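Local coordinates for protein aftrax (Archaeoglobus fulgidus, PDB 3ZC0) that binds duplex RNA as an octamer of the translin family and cleaves it with the help of magnesium ions, at residues Val85-Phe90 against Phe115-Glu121; Met81-Glu86 against Ala110-Gly114; Ile38-His42 against Glu121-Tyr125. The protein carries 1 engineered substitution. One frame throughout, in Å; residues are numbered along the deposited sequence.

All three contacts use helix 108-132, and along that helix they come in the order interaction 2, interaction 1, interaction 3. Interactions 2 and 1 share helix 73-94 as partner, V85 and E86 being common to both, and their centres lie about 7 Å apart. Interaction 3 brings in helix 6-42 from earlier in the chain, its centre about 9 Å from that of interaction 1 and about 15 Å from that of interaction 2; the other two are nested inside the loop it closes. Three helices of an all-helical translin-family subunit thus meet around one magnesium ion: E86 and E121 bind it, and H42 hydrogen-bonds E121 through the oxygen not on the metal.

Interaction 1. Residues Val85-Phe90 against Phe115-Glu121; sequences VEAIAF and FAAAVGE. Engineered in segment 115-121: A117 (natural residue Asp). With MG (magnesium ion), chain U.
E86 and E121 converge on one magnesium ion from segments 85-90 and 115-121, which cross at -56°, their axes 7.8 Å apart. E86 OE2 lies 2.2 Å from the metal and E121 OE2 2.1 Å. The cation holds these two oxygens together. E121 OE1, the oxygen not on the metal, is taken by R124 NH1 in a salt bridge and by H42 NE2. E86 reaches the ion on an extended chain, CG anti to the backbone N (chi1 -179°), whereas E121 folds back at chi2, and the two carboxylate planes are turned 36° apart. A water 2.1 Å from the metal donates a hydrogen bond to A117 O, and a phosphate of the bound RNA also coordinates the ion, so this side faces the nucleic acid. A117, an engineered alanine where the natural residue is aspartate, lies on this looser side, its CB against the stem of E86.

Away from the metal the contact is apolar and closely packed. A89 CB sits over a face of the F115 ring, 3.7 Å from the centroid of that ring, as a CH-pi contact, and it also meets A118 CB at 4.0 Å. V85 CG1 meets the CD1 side of the same F115 ring at 3.6 Å. Small alanines at 89 and 118 let the backbones come close where E86 and A118 face each other, their CA atoms 4.9 Å apart. At the C-terminal end of both segments, toward helix 6-42, E121 CB lies over one face of the F90 ring in a second CH-pi contact.

Helix 6-42 covers E86, F90 and E121 through I38 and I41. F115 reaches F98, F100 and helix 135-153, while A116 and V119 turn to helices 135-153 and 166-187.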
ATOM      1  N   VAL E  85       1.439  28.683  -7.540  1.00 27.47           N
ATOM      2  CA  VAL E  85       2.266  29.306  -6.514  1.00 28.35           C
ATOM      3  C   VAL E  85       3.738  28.926  -6.703  1.00 46.67           C
ATOM      4  O   VAL E  85       4.598  29.806  -6.685  1.00 45.33           O
ATOM      5  CB  VAL E  85       1.807  28.987  -5.078  1.00 36.33           C
ATOM      6  CG1 VAL E  85       2.741  29.636  -4.079  1.00 40.70           C
ATOM      7  CG2 VAL E  85       0.389  29.470  -4.842  1.00 36.57           C
ATOM      8  N   GLU E  86       4.027  27.639  -6.916  1.00 39.68           N
ATOM      9  CA  GLU E  86       5.413  27.195  -7.093  1.00 34.72           C
ATOM     10  C   GLU E  86       6.105  27.998  -8.199  1.00 46.75           C
ATOM     11  O   GLU E  86       7.170  28.601  -7.977  1.00 40.28           O
ATOM     12  CB  GLU E  86       5.478  25.685  -7.397  1.00 55.25           C
ATOM     13  CG  GLU E  86       6.905  25.084  -7.587  1.00 33.32           C
ATOM     14  CD  GLU E  86       6.884  23.645  -8.100  1.00 45.81           C
ATOM     15  OE1 GLU E  86       5.784  23.117  -8.347  1.00 65.03           O
ATOM     16  OE2 GLU E  86       7.959  23.030  -8.266  1.00 57.30           O
ATOM     17  N   ALA E  87       5.481  28.017  -9.376  1.00 42.29           N
ATOM     18  CA  ALA E  87       6.015  28.742 -10.540  1.00 39.84           C
ATOM     19  C   ALA E  87       6.249  30.227 -10.274  1.00 46.00           C
ATOM     20  O   ALA E  87       7.282  30.786 -10.684  1.00 41.70           O
ATOM     21  CB  ALA E  87       5.083  28.571 -11.743  1.00 42.57           C
ATOM     22  N   ILE E  88       5.291  30.859  -9.589  1.00 40.70           N
ATOM     23  CA  ILE E  88       5.431  32.273  -9.262  1.00 43.06           C
ATOM     24  C   ILE E  88       6.564  32.525  -8.272  1.00 47.58           C
ATOM     25  O   ILE E  88       7.454  33.330  -8.533  1.00 49.69           O
ATOM     26  CB  ILE E  88       4.156  32.877  -8.689  1.00 47.54           C
ATOM     27  CG1 ILE E  88       3.073  32.980  -9.765  1.00 40.90           C
ATOM     28  CG2 ILE E  88       4.475  34.253  -8.126  1.00 37.15           C
ATOM     29  CD1 ILE E  88       1.671  33.003  -9.204  1.00 33.25           C
ATOM     30  N   ALA E  89       6.526  31.842  -7.135  1.00 38.75           N
ATOM     31  CA  ALA E  89       7.597  31.950  -6.147  1.00 44.51           C
ATOM     32  C   ALA E  89       8.972  31.759  -6.786  1.00 41.69           C
ATOM     33  O   ALA E  89       9.883  32.558  -6.561  1.00 44.44           O
ATOM     34  CB  ALA E  89       7.387  30.954  -5.026  1.00 37.12           C
ATOM     35  N   PHE E  90       9.100  30.722  -7.610  1.00 34.37           N
ATOM     36  CA  PHE E  90      10.347  30.444  -8.291  1.00 37.30           C
ATOM     37  C   PHE E  90      10.795  31.631  -9.158  1.00 53.63           C
ATOM     38  O   PHE E  90      11.905  32.179  -8.949  1.00 41.62           O
ATOM     39  CB  PHE E  90      10.225  29.164  -9.112  1.00 41.68           C
ATOM     40  CG  PHE E  90      11.474  28.808  -9.878  1.00 35.92           C
ATOM     41  CD1 PHE E  90      12.679  28.664  -9.221  1.00 37.65           C
ATOM     42  CD2 PHE E  90      11.434  28.609 -11.249  1.00 26.40           C
ATOM     43  CE1 PHE E  90      13.831  28.339  -9.917  1.00 45.62           C
ATOM     44  CE2 PHE E  90      12.574  28.273 -11.948  1.00 37.67           C
ATOM     45  CZ  PHE E  90      13.781  28.140 -11.284  1.00 40.22           C
ATOM     46  N   PHE E 115       5.293  27.232  -2.085  1.00 41.63           N
ATOM     47  CA  PHE E 115       6.612  27.773  -1.753  1.00 36.79           C
ATOM     48  C   PHE E 115       7.581  26.660  -1.372  1.00 34.98           C
ATOM     49  O   PHE E 115       8.752  26.624  -1.859  1.00 40.67           O
ATOM     50  CB  PHE E 115       6.517  28.828  -0.649  1.00 41.00           C
ATOM     51  CG  PHE E 115       6.202  30.211  -1.164  1.00 50.14           C
ATOM     52  CD1 PHE E 115       4.885  30.621  -1.350  1.00 54.24           C
ATOM     53  CD2 PHE E 115       7.219  31.097  -1.471  1.00 44.68           C
ATOM     54  CE1 PHE E 115       4.593  31.881  -1.824  1.00 43.19           C
ATOM     55  CE2 PHE E 115       6.938  32.361  -1.941  1.00 46.79           C
ATOM     56  CZ  PHE E 115       5.620  32.751  -2.122  1.00 56.57           C
ATOM     57  N   ALA E 116       7.092  25.749  -0.521  1.00 30.93           N
ATOM     58  CA  ALA E 116       7.901  24.581  -0.144  1.00 42.94           C
ATOM     59  C   ALA E 116       8.396  23.837  -1.393  1.00 42.88           C
ATOM     60  O   ALA E 116       9.581  23.520  -1.513  1.00 35.77           O
ATOM     61  CB  ALA E 116       7.137  23.641   0.787  1.00 34.62           C
ATOM     62  N   ALA E 117       7.480  23.603  -2.328  1.00 37.66           N
ATOM     63  CA  ALA E 117       7.790  23.009  -3.617  1.00 27.47           C
ATOM     64  C   ALA E 117       8.878  23.771  -4.345  1.00 39.23           C
ATOM     65  O   ALA E 117       9.772  23.164  -4.956  1.00 44.34           O
ATOM     66  CB  ALA E 117       6.545  22.975  -4.479  1.00 40.42           C
ATOM     67  N   ALA E 118       8.783  25.101  -4.318  1.00 40.15           N
ATOM     68  CA  ALA E 118       9.727  25.939  -5.066  1.00 41.00           C
ATOM     69  C   ALA E 118      11.161  25.763  -4.573  1.00 40.79           C
ATOM     70  O   ALA E 118      12.108  25.894  -5.372  1.00 28.09           O
ATOM     71  CB  ALA E 118       9.316  27.412  -5.039  1.00 31.21           C
ATOM     72  N   VAL E 119      11.315  25.453  -3.276  1.00 29.79           N
ATOM     73  CA  VAL E 119      12.654  25.107  -2.755  1.00 33.47           C
ATOM     74  C   VAL E 119      13.514  24.172  -3.643  1.00 38.89           C
ATOM     75  O   VAL E 119      14.707  24.428  -3.860  1.00 31.09           O
ATOM     76  CB  VAL E 119      12.598  24.529  -1.344  1.00 30.02           C
ATOM     77  CG1 VAL E 119      14.025  24.306  -0.810  1.00 19.23           C
ATOM     78  CG2 VAL E 119      11.846  25.481  -0.442  1.00 35.55           C
ATOM     79  N   GLY E 120      12.907  23.105  -4.160  1.00 41.51           N
ATOM     80  CA  GLY E 120      13.609  22.157  -5.017  1.00 25.78           C
ATOM     81  C   GLY E 120      14.012  22.724  -6.358  1.00 30.00           C
ATOM     82  O   GLY E 120      15.092  22.382  -6.879  1.00 32.73           O
ATOM     83  N   GLU E 121      13.156  23.585  -6.921  1.00 33.23           N
ATOM     84  CA  GLU E 121      13.477  24.202  -8.205  1.00 38.12           C
ATOM     85  C   GLU E 121      14.655  25.135  -7.968  1.00 44.70           C
ATOM     86  O   GLU E 121      15.579  25.242  -8.791  1.00 37.19           O
ATOM     87  CB  GLU E 121      12.286  24.970  -8.781  1.00 31.63           C
ATOM     88  CG  GLU E 121      11.012  24.161  -8.917  1.00 37.24           C
ATOM     89  CD  GLU E 121      11.139  22.985  -9.877  1.00 47.29           C
ATOM     90  OE1 GLU E 121      12.146  22.920 -10.620  1.00 48.16           O
ATOM     91  OE2 GLU E 121      10.231  22.116  -9.879  1.00 49.40           O
TER
HETATM   92 MG    MG U 197       8.549  21.145  -9.164  1.00 45.95          MG
HETATM   93  O   HOH W   1       9.765  21.176  -7.504  1.00 47.42           O

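Interaction 2. Residues Met81-Glu86 against Ala110-Gly114; sequences MQELVE and AFLNG. With MG (magnesium ion), chain U.
V85 and G114 mark the backbone packing here, where segments 81-86 and 110-114, of helices 73-94 and 108-132, cross with axes 7.5 Å apart. G114 CA lies 3.4 Å from Q82 O and also touches V85 CG1; a CB on G114 would probably run into V85 CB and Q82 O, consistent with the missing side chain allowing the close approach.

Two CA-H...O contacts accompany this closeness, and both run from a CA of segment 81-86 to a backbone carbonyl of segment 110-114. Q82 CA stands 3.6 Å from A110 O, nearly straight at the hydrogen (162°). E86 CA stands 3.4 Å from G114 O, more bent at 135°. The pairs Q82-A110 and E86-G114, one helical turn apart on each helix, bring the CA atoms nearest each other, a close helix-helix crossing within the all-helical translin fold with small residues, A110 and G114, on the helix 108-132 side. E86, at the end of this crossing, is a magnesium ligand.

V85 straddles the neighbouring backbone with methyl contacts on two carbonyls: CG1, anti to the backbone N (chi1 178°), comes 3.5 Å from F111 O, while CG2 leans on A110 O. Apolar contacts fill in around it, V85 CG1 near F111 CD1 and M81 CB against A110 CB at 4.0 Å.

Among the polar side chains, extended Q82 lays its CG and amide along N113 CB, with Q82 CD 3.5 Å from it. K169 of helix 166-187 packs against both Q82 and N113. Farther along, F111 meets the F115 ring, and both F111 and L112 pack on C9 of the second subunit.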
ATOM      1  N   MET E  81      -3.403  25.001  -8.017  1.00 43.61           N
ATOM      2  CA  MET E  81      -3.062  26.264  -7.347  1.00 43.76           C
ATOM      3  C   MET E  81      -1.696  26.187  -6.660  1.00 40.70           C
ATOM      4  O   MET E  81      -0.917  27.141  -6.700  1.00 39.33           O
ATOM      5  CB  MET E  81      -4.188  26.774  -6.439  1.00 35.98           C
ATOM      6  CG  MET E  81      -5.311  27.386  -7.259  1.00 26.83           C
ATOM      7  SD  MET E  81      -6.723  28.075  -6.393  1.00 92.09           S
ATOM      8  CE  MET E  81      -6.799  27.076  -4.922  1.00 64.55           C
ATOM      9  N   GLN E  82      -1.388  25.024  -6.098  1.00 45.58           N
ATOM     10  CA  GLN E  82      -0.041  24.745  -5.620  1.00 42.78           C
ATOM     11  C   GLN E  82       1.051  24.903  -6.712  1.00 45.79           C
ATOM     12  O   GLN E  82       2.096  25.528  -6.463  1.00 38.11           O
ATOM     13  CB  GLN E  82       0.001  23.352  -5.009  1.00 36.12           C
ATOM     14  CG  GLN E  82       1.345  22.961  -4.463  1.00 61.35           C
ATOM     15  CD  GLN E  82       1.347  21.545  -3.938  1.00 75.14           C
ATOM     16  OE1 GLN E  82       2.333  20.814  -4.089  1.00 87.28           O
ATOM     17  NE2 GLN E  82       0.236  21.144  -3.315  1.00 33.11           N
ATOM     18  N   GLU E  83       0.823  24.346  -7.910  1.00 38.21           N
ATOM     19  CA  GLU E  83       1.803  24.500  -9.012  1.00 51.41           C
ATOM     20  C   GLU E  83       1.956  25.953  -9.492  1.00 52.77           C
ATOM     21  O   GLU E  83       3.041  26.382  -9.914  1.00 36.97           O
ATOM     22  CB  GLU E  83       1.458  23.613 -10.215  1.00 46.04           C
ATOM     23  CG  GLU E  83       1.402  22.126  -9.920  1.00 71.24           C
ATOM     24  CD  GLU E  83       2.720  21.404 -10.186  1.00104.26           C
ATOM     25  OE1 GLU E  83       3.796  22.058 -10.224  1.00 65.57           O
ATOM     26  OE2 GLU E  83       2.668  20.164 -10.360  1.00105.73           O
ATOM     27  N   LEU E  84       0.859  26.701  -9.437  1.00 48.35           N
ATOM     28  CA  LEU E  84       0.894  28.097  -9.831  1.00 36.73           C
ATOM     29  C   LEU E  84       1.710  28.895  -8.826  1.00 42.16           C
ATOM     30  O   LEU E  84       2.583  29.688  -9.210  1.00 45.27           O
ATOM     31  CB  LEU E  84      -0.516  28.649  -9.916  1.00 45.99           C
ATOM     32  CG  LEU E  84      -0.655  30.040 -10.509  1.00 40.04           C
ATOM     33  CD1 LEU E  84       0.331  30.247 -11.659  1.00 36.46           C
ATOM     34  CD2 LEU E  84      -2.080  30.170 -10.993  1.00 37.56           C
ATOM     35  N   VAL E  85       1.439  28.683  -7.540  1.00 27.47           N
ATOM     36  CA  VAL E  85       2.266  29.306  -6.514  1.00 28.35           C
ATOM     37  C   VAL E  85       3.738  28.926  -6.703  1.00 46.67           C
ATOM     38  O   VAL E  85       4.598  29.806  -6.685  1.00 45.33           O
ATOM     39  CB  VAL E  85       1.807  28.987  -5.078  1.00 36.33           C
ATOM     40  CG1 VAL E  85       2.741  29.636  -4.079  1.00 40.70           C
ATOM     41  CG2 VAL E  85       0.389  29.470  -4.842  1.00 36.57           C
ATOM     42  N   GLU E  86       4.027  27.639  -6.916  1.00 39.68           N
ATOM     43  CA  GLU E  86       5.413  27.195  -7.093  1.00 34.72           C
ATOM     44  C   GLU E  86       6.105  27.998  -8.199  1.00 46.75           C
ATOM     45  O   GLU E  86       7.170  28.601  -7.977  1.00 40.28           O
ATOM     46  CB  GLU E  86       5.478  25.685  -7.397  1.00 55.25           C
ATOM     47  CG  GLU E  86       6.905  25.084  -7.587  1.00 33.32           C
ATOM     48  CD  GLU E  86       6.884  23.645  -8.100  1.00 45.81           C
ATOM     49  OE1 GLU E  86       5.784  23.117  -8.347  1.00 65.03           O
ATOM     50  OE2 GLU E  86       7.959  23.030  -8.266  1.00 57.30           O
ATOM     51  N   ALA E 110      -2.270  25.738  -0.434  1.00 34.64           N
ATOM     52  CA  ALA E 110      -1.659  25.767  -1.765  1.00 43.44           C
ATOM     53  C   ALA E 110      -0.507  26.761  -1.840  1.00 54.41           C
ATOM     54  O   ALA E 110       0.428  26.604  -2.627  1.00 69.08           O
ATOM     55  CB  ALA E 110      -2.686  26.098  -2.824  1.00 49.12           C
ATOM     56  N   PHE E 111      -0.601  27.798  -1.024  1.00 50.91           N
ATOM     57  CA  PHE E 111       0.390  28.855  -0.968  1.00 42.10           C
ATOM     58  C   PHE E 111       1.613  28.250  -0.319  1.00 47.49           C
ATOM     59  O   PHE E 111       2.699  28.195  -0.916  1.00 49.90           O
ATOM     60  CB  PHE E 111      -0.177  29.972  -0.088  1.00 57.86           C
ATOM     61  CG  PHE E 111       0.659  31.214  -0.039  1.00 57.87           C
ATOM     62  CD1 PHE E 111       0.633  32.117  -1.090  1.00 56.75           C
ATOM     63  CD2 PHE E 111       1.436  31.501   1.077  1.00 49.61           C
ATOM     64  CE1 PHE E 111       1.385  33.268  -1.054  1.00 51.97           C
ATOM     65  CE2 PHE E 111       2.199  32.645   1.121  1.00 59.43           C
ATOM     66  CZ  PHE E 111       2.175  33.532   0.050  1.00 70.00           C
ATOM     67  N   LEU E 112       1.412  27.770   0.909  1.00 48.00           N
ATOM     68  CA  LEU E 112       2.483  27.168   1.708  1.00 62.06           C
ATOM     69  C   LEU E 112       3.201  26.021   0.972  1.00 55.69           C
ATOM     70  O   LEU E 112       4.449  25.984   0.898  1.00 51.93           O
ATOM     71  CB  LEU E 112       1.926  26.684   3.055  1.00 50.40           C
ATOM     72  CG  LEU E 112       1.911  27.666   4.231  1.00 44.12           C
ATOM     73  CD1 LEU E 112       1.718  29.100   3.777  1.00 52.36           C
ATOM     74  CD2 LEU E 112       0.828  27.268   5.209  1.00 37.16           C
ATOM     75  N   ASN E 113       2.401  25.105   0.422  1.00 51.80           N
ATOM     76  CA  ASN E 113       2.903  23.973  -0.351  1.00 39.99           C
ATOM     77  C   ASN E 113       3.638  24.423  -1.609  1.00 52.30           C
ATOM     78  O   ASN E 113       4.657  23.845  -1.972  1.00 47.26           O
ATOM     79  CB  ASN E 113       1.763  23.035  -0.760  1.00 51.56           C
ATOM     80  CG  ASN E 113       1.417  22.018   0.306  1.00 56.20           C
ATOM     81  OD1 ASN E 113       2.151  21.834   1.279  1.00 59.08           O
ATOM     82  ND2 ASN E 113       0.295  21.330   0.114  1.00 73.04           N
ATOM     83  N   GLY E 114       3.103  25.435  -2.288  1.00 50.59           N
ATOM     84  CA  GLY E 114       3.746  25.973  -3.471  1.00 37.65           C
ATOM     85  C   GLY E 114       5.142  26.488  -3.180  1.00 40.72           C
ATOM     86  O   GLY E 114       6.082  26.212  -3.938  1.00 50.25           O
TER
HETATM   87 MG    MG U 197       8.549  21.145  -9.164  1.00 45.95          MG
HETATM   88  O   HOH W   1       9.765  21.176  -7.504  1.00 47.42           O

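Interaction 3. Residues Ile38-His42 against Glu121-Tyr125; sequences IALIH and ELRRY. With MG (magnesium ion), chain U.
H42 and Y125 bring the backbones closest, with CA atoms 6.9 Å apart, while segments 38-42 and 121-125 run nearly parallel, 14° apart, with axes 11.0 Å distant; side chains therefore span the gap. H42 does most of it. Its NE2 donates to the anti lone pair of E121 OE1 at 3.2 Å, with an angle of 138° at the hydrogen, so clearly bent, and the acceptor lies close to the imidazole plane. With CG anti to the carbonyl carbon (chi1 -75°), the ring swings toward segment 121-125, so that CE1 comes 3.3 Å from R124 CB. R124 CD lies over one face of the imidazole as a CH-pi contact, while Y125 N comes up at its edge.

Helix 6-42, whose segment 38-42 lies in a predicted coiled coil, packs beside helix 108-132 in the all-helical translin-family subunit. This is a second-shell site of the magnesium centre: E121 binds the metal through OE2, and OE1 receives H42 together with R124 NH1, a 2.8 Å salt bridge whose hydrogen bond is weak. Two donors on OE1 would restrain the rotation of the carboxylate. An alanine in place of H42 would remove the NE2 donor and the ring under R124 CD, and is likely to leave E121 OE1 without its histidine donor and freer to turn.

I38 CG2 presses on the E121 carboxylate, 3.6 Å from OE1, and I41 CG2 touches the Y125 ring loosely. F90 of helix 73-94 meets the H42 ring, and R124 NE forms a salt bridge with D171 of the third subunit.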
ATOM      1  N   ILE E  38       8.215  26.618 -15.471  1.00 27.42           N
ATOM      2  CA  ILE E  38       9.392  26.304 -14.642  1.00 41.95           C
ATOM      3  C   ILE E  38      10.489  25.563 -15.436  1.00 44.02           C
ATOM      4  O   ILE E  38      11.698  25.914 -15.378  1.00 45.20           O
ATOM      5  CB  ILE E  38       9.025  25.514 -13.369  1.00 32.28           C
ATOM      6  CG1 ILE E  38       8.018  26.292 -12.526  1.00 31.98           C
ATOM      7  CG2 ILE E  38      10.259  25.262 -12.540  1.00 40.89           C
ATOM      8  CD1 ILE E  38       7.562  25.542 -11.309  1.00 33.54           C
ATOM      9  N   ALA E  39      10.049  24.558 -16.190  1.00 33.49           N
ATOM     10  CA  ALA E  39      10.936  23.803 -17.066  1.00 42.33           C
ATOM     11  C   ALA E  39      11.712  24.739 -17.965  1.00 45.42           C
ATOM     12  O   ALA E  39      12.921  24.595 -18.133  1.00 37.33           O
ATOM     13  CB  ALA E  39      10.135  22.834 -17.927  1.00 33.02           C
ATOM     14  N   LEU E  40      10.989  25.694 -18.539  1.00 36.06           N
ATOM     15  CA  LEU E  40      11.540  26.616 -19.518  1.00 39.83           C
ATOM     16  C   LEU E  40      12.642  27.453 -18.904  1.00 40.29           C
ATOM     17  O   LEU E  40      13.698  27.645 -19.515  1.00 28.80           O
ATOM     18  CB  LEU E  40      10.440  27.505 -20.100  1.00 26.46           C
ATOM     19  CG  LEU E  40       9.649  26.798 -21.188  1.00 39.90           C
ATOM     20  CD1 LEU E  40       8.384  27.565 -21.494  1.00 46.25           C
ATOM     21  CD2 LEU E  40      10.511  26.641 -22.429  1.00 35.14           C
ATOM     22  N   ILE E  41      12.403  27.945 -17.691  1.00 45.16           N
ATOM     23  CA  ILE E  41      13.444  28.705 -17.017  1.00 41.14           C
ATOM     24  C   ILE E  41      14.697  27.860 -16.875  1.00 34.46           C
ATOM     25  O   ILE E  41      15.805  28.310 -17.159  1.00 47.10           O
ATOM     26  CB  ILE E  41      13.027  29.126 -15.627  1.00 46.31           C
ATOM     27  CG1 ILE E  41      11.851  30.105 -15.706  1.00 40.51           C
ATOM     28  CG2 ILE E  41      14.231  29.710 -14.909  1.00 23.54           C
ATOM     29  CD1 ILE E  41      11.374  30.594 -14.353  1.00 52.19           C
ATOM     30  N   HIS E  42      14.522  26.619 -16.447  1.00 47.60           N
ATOM     31  CA  HIS E  42      15.686  25.735 -16.366  1.00 41.56           C
ATOM     32  C   HIS E  42      16.385  25.493 -17.725  1.00 42.43           C
ATOM     33  O   HIS E  42      17.600  25.308 -17.789  1.00 45.79           O
ATOM     34  CB  HIS E  42      15.319  24.411 -15.696  1.00 34.06           C
ATOM     35  CG  HIS E  42      15.146  24.512 -14.213  1.00 34.90           C
ATOM     36  ND1 HIS E  42      16.126  25.014 -13.380  1.00 54.68           N
ATOM     37  CD2 HIS E  42      14.112  24.167 -13.413  1.00 26.13           C
ATOM     38  CE1 HIS E  42      15.695  24.984 -12.132  1.00 52.03           C
ATOM     39  NE2 HIS E  42      14.478  24.469 -12.122  1.00 34.09           N
ATOM     40  N   GLU E 121      13.156  23.585  -6.921  1.00 33.23           N
ATOM     41  CA  GLU E 121      13.477  24.202  -8.205  1.00 38.12           C
ATOM     42  C   GLU E 121      14.655  25.135  -7.968  1.00 44.70           C
ATOM     43  O   GLU E 121      15.579  25.242  -8.791  1.00 37.19           O
ATOM     44  CB  GLU E 121      12.286  24.970  -8.781  1.00 31.63           C
ATOM     45  CG  GLU E 121      11.012  24.161  -8.917  1.00 37.24           C
ATOM     46  CD  GLU E 121      11.139  22.985  -9.877  1.00 47.29           C
ATOM     47  OE1 GLU E 121      12.146  22.920 -10.620  1.00 48.16           O
ATOM     48  OE2 GLU E 121      10.231  22.116  -9.879  1.00 49.40           O
ATOM     49  N   LEU E 122      14.623  25.797  -6.815  1.00 34.36           N
ATOM     50  CA  LEU E 122      15.735  26.629  -6.417  1.00 32.46           C
ATOM     51  C   LEU E 122      17.007  25.786  -6.341  1.00 41.48           C
ATOM     52  O   LEU E 122      18.061  26.208  -6.824  1.00 40.80           O
ATOM     53  CB  LEU E 122      15.440  27.344  -5.098  1.00 38.17           C
ATOM     54  CG  LEU E 122      14.462  28.512  -5.269  1.00 45.59           C
ATOM     55  CD1 LEU E 122      14.121  29.157  -3.946  1.00 42.91           C
ATOM     56  CD2 LEU E 122      15.052  29.536  -6.216  1.00 28.53           C
ATOM     57  N   ARG E 123      16.915  24.592  -5.761  1.00 42.29           N
ATOM     58  CA  ARG E 123      18.083  23.712  -5.742  1.00 42.73           C
ATOM     59  C   ARG E 123      18.635  23.493  -7.152  1.00 38.45           C
ATOM     60  O   ARG E 123      19.821  23.775  -7.387  1.00 48.72           O
ATOM     61  CB  ARG E 123      17.827  22.371  -5.052  1.00 37.00           C
ATOM     62  CG  ARG E 123      18.848  21.325  -5.470  1.00 36.25           C
ATOM     63  CD  ARG E 123      18.953  20.154  -4.522  1.00 42.95           C
ATOM     64  NE  ARG E 123      19.838  19.101  -5.038  1.00 56.60           N
ATOM     65  CZ  ARG E 123      21.172  19.177  -5.095  1.00 62.27           C
ATOM     66  NH1 ARG E 123      21.809  20.272  -4.696  1.00 60.02           N
ATOM     67  NH2 ARG E 123      21.881  18.155  -5.563  1.00 76.42           N
ATOM     68  N   ARG E 124      17.802  23.023  -8.089  1.00 26.05           N
ATOM     69  CA  ARG E 124      18.303  22.862  -9.476  1.00 35.47           C
ATOM     70  C   ARG E 124      19.004  24.114  -9.976  1.00 42.47           C
ATOM     71  O   ARG E 124      20.150  24.046 -10.395  1.00 49.71           O
ATOM     72  CB  ARG E 124      17.216  22.507 -10.485  1.00 30.22           C
ATOM     73  CG  ARG E 124      16.421  21.292 -10.124  1.00 36.46           C
ATOM     74  CD  ARG E 124      15.581  20.853 -11.292  1.00 50.28           C
ATOM     75  NE  ARG E 124      15.027  19.528 -11.051  1.00 46.94           N
ATOM     76  CZ  ARG E 124      13.819  19.304 -10.553  1.00 43.42           C
ATOM     77  NH1 ARG E 124      13.020  20.323 -10.244  1.00 54.21           N
ATOM     78  NH2 ARG E 124      13.415  18.057 -10.371  1.00 37.22           N
ATOM     79  N   TYR E 125      18.316  25.249  -9.895  1.00 36.63           N
ATOM     80  CA  TYR E 125      18.869  26.519 -10.344  1.00 38.62           C
ATOM     81  C   TYR E 125      20.226  26.874  -9.724  1.00 38.98           C
ATOM     82  O   TYR E 125      21.147  27.257 -10.446  1.00 35.46           O
ATOM     83  CB  TYR E 125      17.869  27.634 -10.080  1.00 45.91           C
ATOM     84  CG  TYR E 125      18.161  28.931 -10.794  1.00 44.69           C
ATOM     85  CD1 TYR E 125      17.875  29.089 -12.146  1.00 47.06           C
ATOM     86  CD2 TYR E 125      18.710  30.007 -10.110  1.00 37.83           C
ATOM     87  CE1 TYR E 125      18.134  30.285 -12.798  1.00 49.53           C
ATOM     88  CE2 TYR E 125      18.963  31.201 -10.748  1.00 50.15           C
ATOM     89  CZ  TYR E 125      18.674  31.336 -12.089  1.00 51.12           C
ATOM     90  OH  TYR E 125      18.924  32.535 -12.708  1.00 65.47           O
TER
HETATM   91 MG    MG U 197       8.549  21.145  -9.164  1.00 45.95          MG
HETATM   92  O   HOH W   1       9.765  21.176  -7.504  1.00 47.42           O